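Local coordinates for ligand-gated channel protein (Acinetobacter baumannii, PDB 6H7V) that takes up the iron-loaded siderophore ferric preacinetobactin across the bacterial outer membrane, probably by the TonB-dependent mechanism of its family, at residues N63-T68 with V140-S145; D88-T93 with Y105-A110; E284-G289 with T312-Y317; T375-S380 with P410-H415. All blocks are in the same frame, centred on the assembly; numbering follows the deposited sequence.

Contact 1 (N63-T68 with V140-S145); sequences NTISYT and VLKGPS. With EDO (1,2-ethanediol), chain F.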
# COMPACT_ATOMS: atom_id res chain seq x y z
N ASN A 63 -0.87 8.39 13.65
CA ASN A 63 -0.37 9.18 12.55
C ASN A 63 -1.07 8.76 11.25
O ASN A 63 -0.87 7.65 10.74
CB ASN A 63 1.14 8.97 12.45
CG ASN A 63 1.80 9.99 11.55
OD1 ASN A 63 1.14 10.72 10.84
ND2 ASN A 63 3.11 10.11 11.66
N THR A 64 -1.99 9.61 10.79
CA THR A 64 -2.79 9.31 9.61
C THR A 64 -2.68 10.43 8.59
O THR A 64 -2.55 11.58 8.95
CB THR A 64 -4.31 9.12 9.91
OG1 THR A 64 -4.91 10.33 10.37
CG2 THR A 64 -4.54 8.04 10.92
N ILE A 65 -2.95 10.10 7.34
CA ILE A 65 -3.11 11.13 6.33
C ILE A 65 -4.08 10.64 5.28
O ILE A 65 -4.21 9.44 5.05
CB ILE A 65 -1.75 11.52 5.73
CG1 ILE A 65 -1.92 12.69 4.78
CG2 ILE A 65 -1.13 10.34 4.99
CD1 ILE A 65 -0.75 13.64 4.83
N SER A 66 -4.86 11.56 4.74
CA SER A 66 -5.81 11.22 3.70
C SER A 66 -5.65 12.13 2.48
O SER A 66 -5.73 13.36 2.60
CB SER A 66 -7.22 11.32 4.26
OG SER A 66 -8.16 11.12 3.22
N TYR A 67 -5.46 11.53 1.31
CA TYR A 67 -5.25 12.29 0.08
C TYR A 67 -6.53 12.33 -0.72
O TYR A 67 -7.23 11.33 -0.79
CB TYR A 67 -4.15 11.66 -0.76
CG TYR A 67 -2.82 11.54 -0.06
CD1 TYR A 67 -2.01 12.64 0.13
CD2 TYR A 67 -2.40 10.33 0.44
CE1 TYR A 67 -0.81 12.54 0.78
CE2 TYR A 67 -1.17 10.20 1.04
CZ TYR A 67 -0.37 11.31 1.22
OH TYR A 67 0.83 11.22 1.89
N THR A 68 -6.84 13.47 -1.34
CA THR A 68 -8.06 13.62 -2.13
C THR A 68 -7.84 13.19 -3.56
O THR A 68 -6.72 13.10 -4.03
CB THR A 68 -8.56 15.08 -2.15
OG1 THR A 68 -7.61 15.91 -2.85
CG2 THR A 68 -8.72 15.59 -0.74
N VAL A 140 -4.07 6.69 4.72
CA VAL A 140 -2.95 5.92 5.24
C VAL A 140 -2.90 6.01 6.74
O VAL A 140 -2.89 7.10 7.30
CB VAL A 140 -1.61 6.40 4.67
CG1 VAL A 140 -0.50 5.50 5.16
CG2 VAL A 140 -1.65 6.40 3.16
N LEU A 141 -2.92 4.87 7.41
CA LEU A 141 -2.73 4.84 8.85
C LEU A 141 -1.39 4.18 9.15
O LEU A 141 -1.14 3.08 8.71
CB LEU A 141 -3.86 4.09 9.53
CG LEU A 141 -3.81 4.22 11.07
CD1 LEU A 141 -5.21 4.26 11.63
CD2 LEU A 141 -3.00 3.11 11.73
N LYS A 142 -0.48 4.89 9.80
CA LYS A 142 0.86 4.39 9.95
C LYS A 142 1.03 3.50 11.19
O LYS A 142 0.49 3.79 12.24
CB LYS A 142 1.86 5.54 9.98
CG LYS A 142 2.03 6.24 8.64
CD LYS A 142 3.09 7.32 8.79
CE LYS A 142 2.87 8.54 7.90
NZ LYS A 142 1.47 8.57 7.41
N GLY A 143 1.75 2.40 11.01
CA GLY A 143 1.92 1.41 12.06
C GLY A 143 0.85 0.33 12.00
O GLY A 143 -0.14 0.43 11.27
N PRO A 144 1.04 -0.72 12.80
CA PRO A 144 0.13 -1.85 12.88
C PRO A 144 -1.20 -1.47 13.52
O PRO A 144 -1.30 -0.43 14.15
CB PRO A 144 0.87 -2.83 13.77
CG PRO A 144 1.80 -1.97 14.58
CD PRO A 144 2.21 -0.87 13.67
N SER A 145 -2.22 -2.29 13.33
CA SER A 145 -3.56 -1.85 13.64
C SER A 145 -4.55 -3.01 13.79
O SER A 145 -5.73 -2.86 13.47
CB SER A 145 -4.06 -0.92 12.54
OG SER A 145 -4.26 -1.62 11.31
C1 EDO F . -5.45 13.92 7.72
O1 EDO F . -5.38 13.89 6.28
C2 EDO F . -6.43 12.84 8.19
O2 EDO F . -6.67 12.94 9.59
O HOH W 1 0.27 5.58 14.05
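Ile65 and Val140 are matched as an antiparallel hydrogen-bonded pair, with Val140 N 2.8 Å from Ile65 O and Ile65 N 3.0 Å from Val140 O. Two residues further along, Lys142 N gives a third backbone bond to Asn63 O at 2.9 Å, almost straight at 168°. Thr64 and Leu141 form the non-hydrogen-bonded pair between these bonds, and there Thr64 CA makes a CA-H...O contact of 3.2 Å with Val140 O. The apolar contacts alternate between the two faces. Thr64 CG2 meets the branch of Leu141 on one; on the other, Ile65 CG2 lies 4.0 Å from Val140 CB, with Val140 CG2 reaching the edge of the Tyr67 ring. The aliphatic part of Lys142 crosses the Asn63 amide, CD 4.0 Å from ND2; its polar end goes elsewhere, bends at chi3 and chi4 taking NZ to a salt bridge with Asp88. A water joins Asn63 N to Lys142 O, while O1 of an ethanediol accepts from Ser66 N at 2.8 Å. Strand 64-68 is an edge strand of the plug domain's mixed sheet; strand 159-165 flanks strand 135-142 on its other side, helix 80-84 packs on Tyr67 and Val140, and barrel strand 524-541 touches Asn63.

Contact 2 (D88-T93 with Y105-A110); sequences DPSIYT and YIRGYA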
# COMPACT_ATOMS: atom_id res chain seq x y z
N ASP A 88 5.45 11.47 1.62
CA ASP A 88 5.45 10.95 2.99
C ASP A 88 6.78 10.24 3.34
O ASP A 88 7.11 9.19 2.79
CB ASP A 88 4.28 10.02 3.18
CG ASP A 88 4.12 9.53 4.62
OD1 ASP A 88 5.07 9.65 5.44
OD2 ASP A 88 3.01 9.02 4.92
N PRO A 89 7.53 10.81 4.29
CA PRO A 89 8.84 10.30 4.63
C PRO A 89 8.83 9.01 5.44
O PRO A 89 9.87 8.37 5.58
CB PRO A 89 9.45 11.42 5.44
CG PRO A 89 8.29 12.08 6.08
CD PRO A 89 7.18 11.99 5.09
N SER A 90 7.68 8.59 5.91
CA SER A 90 7.57 7.28 6.53
C SER A 90 7.27 6.16 5.55
O SER A 90 7.15 5.01 5.94
CB SER A 90 6.52 7.31 7.62
OG SER A 90 7.16 7.73 8.81
N ILE A 91 7.23 6.48 4.28
CA ILE A 91 6.91 5.48 3.29
C ILE A 91 8.03 5.41 2.25
O ILE A 91 8.64 6.41 1.93
CB ILE A 91 5.55 5.79 2.65
CG1 ILE A 91 4.46 5.71 3.70
CG2 ILE A 91 5.27 4.81 1.54
CD1 ILE A 91 3.06 5.87 3.15
N TYR A 92 8.43 4.21 1.88
CA TYR A 92 9.52 4.02 0.98
C TYR A 92 9.13 3.00 -0.06
O TYR A 92 8.59 1.93 0.27
CB TYR A 92 10.76 3.50 1.73
CG TYR A 92 11.91 3.16 0.78
CD1 TYR A 92 12.64 4.16 0.12
CD2 TYR A 92 12.25 1.82 0.53
CE1 TYR A 92 13.67 3.85 -0.74
CE2 TYR A 92 13.27 1.49 -0.34
CZ TYR A 92 13.98 2.51 -0.99
OH TYR A 92 14.99 2.15 -1.86
N THR A 93 9.48 3.29 -1.31
CA THR A 93 9.41 2.33 -2.39
C THR A 93 10.75 2.30 -3.09
O THR A 93 11.45 3.32 -3.15
CB THR A 93 8.30 2.68 -3.41
OG1 THR A 93 8.23 1.68 -4.44
CG2 THR A 93 8.52 4.05 -4.06
N TYR A 105 7.17 0.21 1.81
CA TYR A 105 7.30 -0.03 3.22
C TYR A 105 6.69 1.13 3.96
O TYR A 105 6.69 2.26 3.45
CB TYR A 105 8.78 -0.15 3.58
CG TYR A 105 9.50 -1.36 3.01
CD1 TYR A 105 9.90 -1.37 1.70
CD2 TYR A 105 9.93 -2.42 3.84
CE1 TYR A 105 10.63 -2.43 1.18
CE2 TYR A 105 10.67 -3.48 3.33
CZ TYR A 105 10.98 -3.48 1.98
OH TYR A 105 11.75 -4.46 1.43
N ILE A 106 6.21 0.88 5.17
CA ILE A 106 5.69 1.95 6.03
C ILE A 106 6.26 1.78 7.42
O ILE A 106 6.26 0.68 7.96
CB ILE A 106 4.17 1.90 6.11
CG1 ILE A 106 3.55 1.86 4.70
CG2 ILE A 106 3.65 3.08 6.90
CD1 ILE A 106 2.03 1.93 4.66
N ARG A 107 6.90 2.83 7.92
CA ARG A 107 7.67 2.75 9.16
C ARG A 107 8.71 1.63 9.09
O ARG A 107 9.04 1.00 10.09
CB ARG A 107 6.74 2.59 10.37
CG ARG A 107 5.95 3.86 10.63
CD ARG A 107 5.19 3.88 11.95
NE ARG A 107 4.81 5.23 12.32
CZ ARG A 107 4.02 5.56 13.33
NH1 ARG A 107 3.47 4.61 14.09
NH2 ARG A 107 3.79 6.85 13.59
N GLY A 108 9.24 1.41 7.89
CA GLY A 108 10.35 0.48 7.71
C GLY A 108 9.93 -0.99 7.67
O GLY A 108 10.77 -1.86 7.69
N TYR A 109 8.63 -1.27 7.60
CA TYR A 109 8.14 -2.64 7.40
C TYR A 109 7.33 -2.77 6.12
O TYR A 109 6.70 -1.83 5.67
CB TYR A 109 7.26 -3.06 8.58
CG TYR A 109 8.01 -3.28 9.87
CD1 TYR A 109 8.88 -4.36 10.03
CD2 TYR A 109 7.83 -2.43 10.94
CE1 TYR A 109 9.53 -4.57 11.22
CE2 TYR A 109 8.51 -2.63 12.13
CZ TYR A 109 9.33 -3.71 12.28
OH TYR A 109 9.95 -3.93 13.50
N ALA A 110 7.37 -3.95 5.51
CA ALA A 110 6.58 -4.25 4.30
C ALA A 110 5.10 -3.92 4.56
O ALA A 110 4.56 -4.17 5.62
CB ALA A 110 6.73 -5.71 3.91
O HOH W 2 9.01 3.01 5.56
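Tyr92 and Tyr105 point the same way side by side, and their rings meet at the rims, without stacking. CD1 of Tyr105 lies 4.1 Å from CD2 of Tyr92, at the edge of the Tyr92 ring and near its plane. The edge of the Tyr105 ring in turn receives Tyr92 O, which lies in the ring plane 3.8 Å from Tyr105 CD1. With its CG anti to the carbonyl carbon (chi1 -67°), Tyr105 brings CD1 to both of these atoms of Tyr92. Beyond this contact, Tyr92 OH bonds to Arg649.

The other face carries Ile91 and Ile106, whose CG1 atoms touch at 4.1 Å. In the backbone, Tyr105 N bonds to Tyr92 O at 2.7 Å and Tyr92 N to Tyr105 O at 3.0 Å. Ser90 O accepts from Arg107 N at 3.0 Å and from a water that also receives Gly108 N, so it ties segment 88-93 to the type I' turn from Ile106 to Tyr109, directly and through the water. Asp88 OD1 forms an Asx turn with Ser90 N at 2.9 Å, the donor standing 37° out of the carboxylate plane.

The tight turn of 105-110 presents Arg107 to the barrel, where it makes salt bridges with Glu514 and Glu564; Ser90 OG also bonds to Glu564. Such buried pairing would be expected to stabilise the charged forms of the arginine and both glutamates, and the bonds join the plug turn to the barrel wall.

Contact 3 (E284-G289 with T312-Y317); sequences ETKDKG and TTEYKY. With C8E ((hydroxyethyloxy)tri(ethyloxy)octane), chain I.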
# COMPACT_ATOMS: atom_id res chain seq x y z
N GLU A 284 0.19 -10.38 -16.29
CA GLU A 284 -1.20 -9.95 -16.46
C GLU A 284 -2.03 -10.30 -15.21
O GLU A 284 -1.95 -11.41 -14.71
CB GLU A 284 -1.80 -10.62 -17.68
CG GLU A 284 -3.13 -10.03 -18.08
CD GLU A 284 -3.79 -10.80 -19.23
OE1 GLU A 284 -4.39 -11.88 -18.94
OE2 GLU A 284 -3.71 -10.29 -20.39
N THR A 285 -2.70 -9.31 -14.64
CA THR A 285 -3.55 -9.52 -13.49
C THR A 285 -4.91 -8.96 -13.84
O THR A 285 -5.01 -7.80 -14.19
CB THR A 285 -3.00 -8.84 -12.21
OG1 THR A 285 -1.64 -9.22 -12.00
CG2 THR A 285 -3.77 -9.27 -10.97
N LYS A 286 -5.93 -9.82 -13.83
CA LYS A 286 -7.33 -9.38 -13.87
C LYS A 286 -7.96 -9.41 -12.47
O LYS A 286 -7.86 -10.41 -11.74
CB LYS A 286 -8.13 -10.29 -14.79
CG LYS A 286 -7.64 -10.32 -16.21
CD LYS A 286 -8.49 -11.23 -17.09
CE LYS A 286 -7.80 -11.48 -18.42
NZ LYS A 286 -8.74 -11.95 -19.48
N ASP A 287 -8.65 -8.34 -12.09
CA ASP A 287 -9.26 -8.26 -10.77
C ASP A 287 -10.69 -7.81 -10.95
O ASP A 287 -10.98 -6.97 -11.81
CB ASP A 287 -8.52 -7.29 -9.84
CG ASP A 287 -7.12 -7.80 -9.42
OD1 ASP A 287 -6.12 -7.38 -10.09
OD2 ASP A 287 -6.99 -8.60 -8.44
N LYS A 288 -11.60 -8.46 -10.22
CA LYS A 288 -13.00 -8.10 -10.20
C LYS A 288 -13.44 -8.07 -8.76
O LYS A 288 -13.22 -9.04 -8.04
CB LYS A 288 -13.83 -9.17 -10.92
CG LYS A 288 -13.71 -9.13 -12.42
CD LYS A 288 -14.17 -10.42 -13.11
CE LYS A 288 -13.38 -10.62 -14.41
NZ LYS A 288 -14.24 -10.78 -15.62
N GLY A 289 -14.18 -7.04 -8.36
CA GLY A 289 -14.63 -6.94 -6.98
C GLY A 289 -15.98 -6.28 -6.84
O GLY A 289 -16.39 -5.49 -7.69
N THR A 312 -12.15 -11.55 -7.22
CA THR A 312 -11.47 -12.57 -7.96
C THR A 312 -10.19 -11.96 -8.49
O THR A 312 -10.17 -10.83 -8.92
CB THR A 312 -12.34 -13.09 -9.14
OG1 THR A 312 -13.43 -13.88 -8.63
CG2 THR A 312 -11.54 -13.96 -10.08
N THR A 313 -9.12 -12.73 -8.43
CA THR A 313 -7.87 -12.36 -9.02
C THR A 313 -7.41 -13.47 -9.96
O THR A 313 -7.39 -14.63 -9.56
CB THR A 313 -6.84 -12.15 -7.93
OG1 THR A 313 -7.22 -11.01 -7.15
CG2 THR A 313 -5.45 -11.94 -8.53
N GLU A 314 -7.09 -13.12 -11.21
CA GLU A 314 -6.37 -14.02 -12.13
C GLU A 314 -5.01 -13.45 -12.52
O GLU A 314 -4.92 -12.36 -13.08
CB GLU A 314 -7.18 -14.26 -13.38
CG GLU A 314 -8.52 -14.96 -13.16
CD GLU A 314 -9.31 -15.12 -14.48
OE1 GLU A 314 -8.86 -14.62 -15.53
OE2 GLU A 314 -10.37 -15.78 -14.47
N TYR A 315 -3.96 -14.14 -12.10
CA TYR A 315 -2.59 -13.69 -12.28
C TYR A 315 -1.88 -14.67 -13.19
O TYR A 315 -1.95 -15.88 -13.00
CB TYR A 315 -1.87 -13.64 -10.94
CG TYR A 315 -0.43 -13.23 -11.02
CD1 TYR A 315 -0.07 -11.89 -11.01
CD2 TYR A 315 0.59 -14.17 -11.02
CE1 TYR A 315 1.26 -11.51 -11.06
CE2 TYR A 315 1.92 -13.79 -11.01
CZ TYR A 315 2.25 -12.46 -11.00
OH TYR A 315 3.57 -12.05 -11.00
N LYS A 316 -1.16 -14.13 -14.17
CA LYS A 316 -0.30 -14.92 -15.02
C LYS A 316 1.04 -14.25 -15.19
O LYS A 316 1.12 -13.05 -15.40
CB LYS A 316 -0.96 -15.11 -16.36
CG LYS A 316 -2.26 -15.91 -16.34
CD LYS A 316 -2.95 -15.78 -17.68
CE LYS A 316 -3.81 -16.98 -18.00
NZ LYS A 316 -4.85 -17.10 -16.96
N TYR A 317 2.12 -15.02 -15.15
CA TYR A 317 3.46 -14.45 -15.29
C TYR A 317 4.35 -15.39 -16.09
O TYR A 317 4.41 -16.60 -15.82
CB TYR A 317 4.06 -14.16 -13.91
CG TYR A 317 5.47 -13.66 -13.96
CD1 TYR A 317 6.53 -14.53 -14.18
CD2 TYR A 317 5.75 -12.31 -13.88
CE1 TYR A 317 7.83 -14.07 -14.24
CE2 TYR A 317 7.05 -11.85 -13.88
CZ TYR A 317 8.08 -12.72 -14.10
OH TYR A 317 9.36 -12.24 -14.14
C1 C8E I . -17.41 -13.53 -8.65
C2 C8E I . -17.17 -12.34 -7.74
C3 C8E I . -16.69 -11.12 -8.52
C4 C8E I . -17.49 -9.85 -8.21
C5 C8E I . -18.33 -9.36 -9.40
C6 C8E I . -17.66 -8.25 -10.23
C7 C8E I . -18.65 -7.57 -11.18
C8 C8E I . -17.98 -6.58 -12.14
O9 C8E I . -18.87 -5.48 -12.41
C10 C8E I . -18.33 -4.47 -13.28
C11 C8E I . -19.12 -3.17 -13.12
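Asp287 and Thr313 face each other within an antiparallel beta hairpin of the transmembrane barrel, made by strands 282-297 and 302-318. The segment axes run 4.7 Å apart at 176°, nearly exactly antiparallel. Six backbone bonds join the pairs Glu284-Lys316, Lys286-Glu314 and Lys288-Thr312, among them Lys286 N to Glu314 O at 2.8 Å.

The two faces differ sharply. On the buried one, Thr285 CG2 packs 4.0 Å from Thr313 CG2, and Thr285 OG1 lies at the edge of the Tyr315 ring. Plug residues close over this side: Tyr128 meets Tyr315 edge-to-face, and Phe127 N bonds to Asp287 OD2. The more exposed face holds Glu284, Lys286, Glu314 and Lys316, gathered as alternating charges that do not quite touch. Its closest opposite pair, Lys286 NZ and Glu314 OE1, is 4.8 Å apart, so any attraction is probably long-range; it is the CD of the extended lysine that approaches that oxygen, at 3.8 Å. Where the detergent tail passes, it makes only loose contact with Lys288 CB and Thr312 OG1.

On the buried face, the hydroxyl OG1 of Thr313 donates to Asp287 OD2 at 2.7 Å, meeting that oxygen nearly along its C-O axis.

Contact 4 (T375-S380 with P410-H415); sequences TQDDYS and PPFLFH. Unlike the reference sequence in segment 375-380: Ser380 (reference Gly).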
# COMPACT_ATOMS: atom_id res chain seq x y z
N THR A 375 -10.09 -19.10 -1.65
CA THR A 375 -9.62 -20.32 -2.27
C THR A 375 -8.76 -19.97 -3.48
O THR A 375 -8.99 -18.98 -4.16
CB THR A 375 -10.76 -21.28 -2.65
OG1 THR A 375 -11.58 -20.68 -3.66
CG2 THR A 375 -11.63 -21.64 -1.42
N GLN A 376 -7.74 -20.78 -3.70
CA GLN A 376 -6.68 -20.47 -4.62
C GLN A 376 -6.22 -21.73 -5.34
O GLN A 376 -5.99 -22.76 -4.72
CB GLN A 376 -5.52 -19.82 -3.86
CG GLN A 376 -4.45 -19.25 -4.76
CD GLN A 376 -3.49 -18.28 -4.04
OE1 GLN A 376 -3.90 -17.35 -3.36
NE2 GLN A 376 -2.23 -18.45 -4.29
N ASP A 377 -6.00 -21.61 -6.65
CA ASP A 377 -5.24 -22.60 -7.39
C ASP A 377 -3.94 -22.02 -7.94
O ASP A 377 -3.93 -20.92 -8.52
CB ASP A 377 -6.09 -23.12 -8.54
CG ASP A 377 -7.28 -23.92 -8.08
OD1 ASP A 377 -7.15 -24.73 -7.13
OD2 ASP A 377 -8.34 -23.79 -8.71
N ASP A 378 -2.85 -22.77 -7.78
CA ASP A 378 -1.53 -22.37 -8.26
C ASP A 378 -1.05 -23.30 -9.37
O ASP A 378 -1.10 -24.53 -9.22
CB ASP A 378 -0.51 -22.42 -7.12
CG ASP A 378 -0.49 -21.14 -6.28
OD1 ASP A 378 -1.54 -20.80 -5.71
OD2 ASP A 378 0.61 -20.54 -6.11
N TYR A 379 -0.55 -22.71 -10.45
CA TYR A 379 0.02 -23.43 -11.56
C TYR A 379 1.42 -22.91 -11.77
O TYR A 379 1.65 -21.70 -11.80
CB TYR A 379 -0.77 -23.16 -12.83
CG TYR A 379 -2.24 -23.44 -12.73
CD1 TYR A 379 -3.09 -22.57 -12.05
CD2 TYR A 379 -2.80 -24.55 -13.37
CE1 TYR A 379 -4.45 -22.81 -11.98
CE2 TYR A 379 -4.16 -24.80 -13.28
CZ TYR A 379 -4.98 -23.91 -12.61
OH TYR A 379 -6.32 -24.22 -12.44
N SER A 380 2.38 -23.80 -11.97
CA SER A 380 3.74 -23.36 -11.93
C SER A 380 4.72 -24.34 -12.54
O SER A 380 4.57 -25.55 -12.41
CB SER A 380 4.16 -23.08 -10.51
OG SER A 380 5.52 -22.72 -10.49
N PRO A 410 1.79 -23.57 -17.69
CA PRO A 410 2.15 -24.09 -16.37
C PRO A 410 1.10 -25.06 -15.84
O PRO A 410 -0.09 -24.79 -15.94
CB PRO A 410 2.22 -22.84 -15.51
CG PRO A 410 1.28 -21.88 -16.17
CD PRO A 410 1.45 -22.14 -17.65
N PRO A 411 1.55 -26.26 -15.41
CA PRO A 411 0.63 -27.28 -14.90
C PRO A 411 0.21 -27.00 -13.48
O PRO A 411 0.90 -26.32 -12.74
CB PRO A 411 1.47 -28.56 -14.96
CG PRO A 411 2.88 -28.08 -14.74
CD PRO A 411 2.97 -26.65 -15.22
N PHE A 412 -0.93 -27.54 -13.13
CA PHE A 412 -1.48 -27.38 -11.80
C PHE A 412 -0.51 -27.94 -10.77
O PHE A 412 0.00 -29.04 -10.94
CB PHE A 412 -2.81 -28.12 -11.73
CG PHE A 412 -3.40 -28.15 -10.36
CD1 PHE A 412 -3.77 -26.97 -9.71
CD2 PHE A 412 -3.59 -29.37 -9.70
CE1 PHE A 412 -4.40 -27.01 -8.49
CE2 PHE A 412 -4.15 -29.40 -8.43
CZ PHE A 412 -4.52 -28.22 -7.81
N LEU A 413 -0.33 -27.21 -9.67
CA LEU A 413 0.53 -27.65 -8.59
C LEU A 413 -0.23 -27.95 -7.31
O LEU A 413 -0.24 -29.08 -6.84
CB LEU A 413 1.60 -26.59 -8.32
CG LEU A 413 3.02 -27.07 -8.05
CD1 LEU A 413 3.56 -27.94 -9.18
CD2 LEU A 413 3.88 -25.83 -7.86
N PHE A 414 -0.90 -26.94 -6.76
CA PHE A 414 -1.68 -27.16 -5.55
C PHE A 414 -2.84 -26.19 -5.43
O PHE A 414 -2.81 -25.10 -5.98
CB PHE A 414 -0.79 -27.09 -4.29
CG PHE A 414 -0.19 -25.71 -4.03
CD1 PHE A 414 1.01 -25.35 -4.58
CD2 PHE A 414 -0.81 -24.82 -3.18
CE1 PHE A 414 1.51 -24.07 -4.43
CE2 PHE A 414 -0.28 -23.56 -2.96
CZ PHE A 414 0.91 -23.19 -3.56
N HIS A 415 -3.82 -26.60 -4.63
CA HIS A 415 -4.96 -25.80 -4.20
C HIS A 415 -4.72 -25.36 -2.74
O HIS A 415 -4.25 -26.15 -1.92
CB HIS A 415 -6.23 -26.69 -4.27
CG HIS A 415 -7.49 -26.03 -3.79
ND1 HIS A 415 -8.24 -25.20 -4.59
CD2 HIS A 415 -8.19 -26.18 -2.64
CE1 HIS A 415 -9.32 -24.82 -3.94
NE2 HIS A 415 -9.31 -25.39 -2.74
O HOH W 3 -2.97 -22.50 -4.39
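Asp378 O is held from two consecutive amides: Leu413 N donates at 2.8 Å, in the carbonyl plane, and Phe414 N adds a weak bond at 3.4 Å. Two residues facing one define a classic beta bulge, and the register accordingly slips by one between Asp378 and Tyr379. The bulge is completed by Asp378 N to Phe414 O at 2.9 Å; beyond it Ser380 N bonds to Pro411 O at 3.0 Å. Ser380 departs from the reference sequence, which has glycine.

His415 ND1 donates to Asp377 OD1 at 2.8 Å. The oxygen lies in the imidazole plane, yet the donor stands 35° above the carboxylate plane, so the bond is well placed for the ring but tilted for the acid. On the other face of the sheet, Asp378 is stacked on Phe414: its CB is 4.0 Å from the ring centroid in a CH-pi contact, and the carboxylate is turned 21° from the ring. Phe414 reaches it because CG stands between the backbone N and the carbonyl carbon (chi1 66°). The acid is steadied by Gln376 NE2, which donates to Asp378 OD1, the oxygen accepting with its syn lone pair. Phe412, on the face of Asp377 and Tyr379, points its edge at the face of the Tyr379 ring, with centroids 5.8 Å apart.

Strand 412-431 begins here, after a long loop that is probably extracellular, as in this family. Strand 361-381 is flanked on its other side by strand 331-358, while His415 N bonds to Ser452, just past strand 436-451.

Contacts 1 and 2 are buried and belong to the plug; contacts 3 and 4 lie in the barrel wall, the third partly buried and the fourth on the surface. The plug pair touch one another, joined by a salt bridge and by packing, and the centres of contacts 1 and 2 are about 11 Å apart. Contacts 3 and 4 do not touch, although their nearest atoms are only about 6 Å apart, and both border strand 331-358. The plug contacts are short pairings whose charged side chains find partners outside their own segments. Contact 3 is a regular pairing with one face against the plug, whereas contact 4 has a bulge, an edge-to-face aromatic pair, a carboxylate stacked on a ring and a histidine-carboxylate bond.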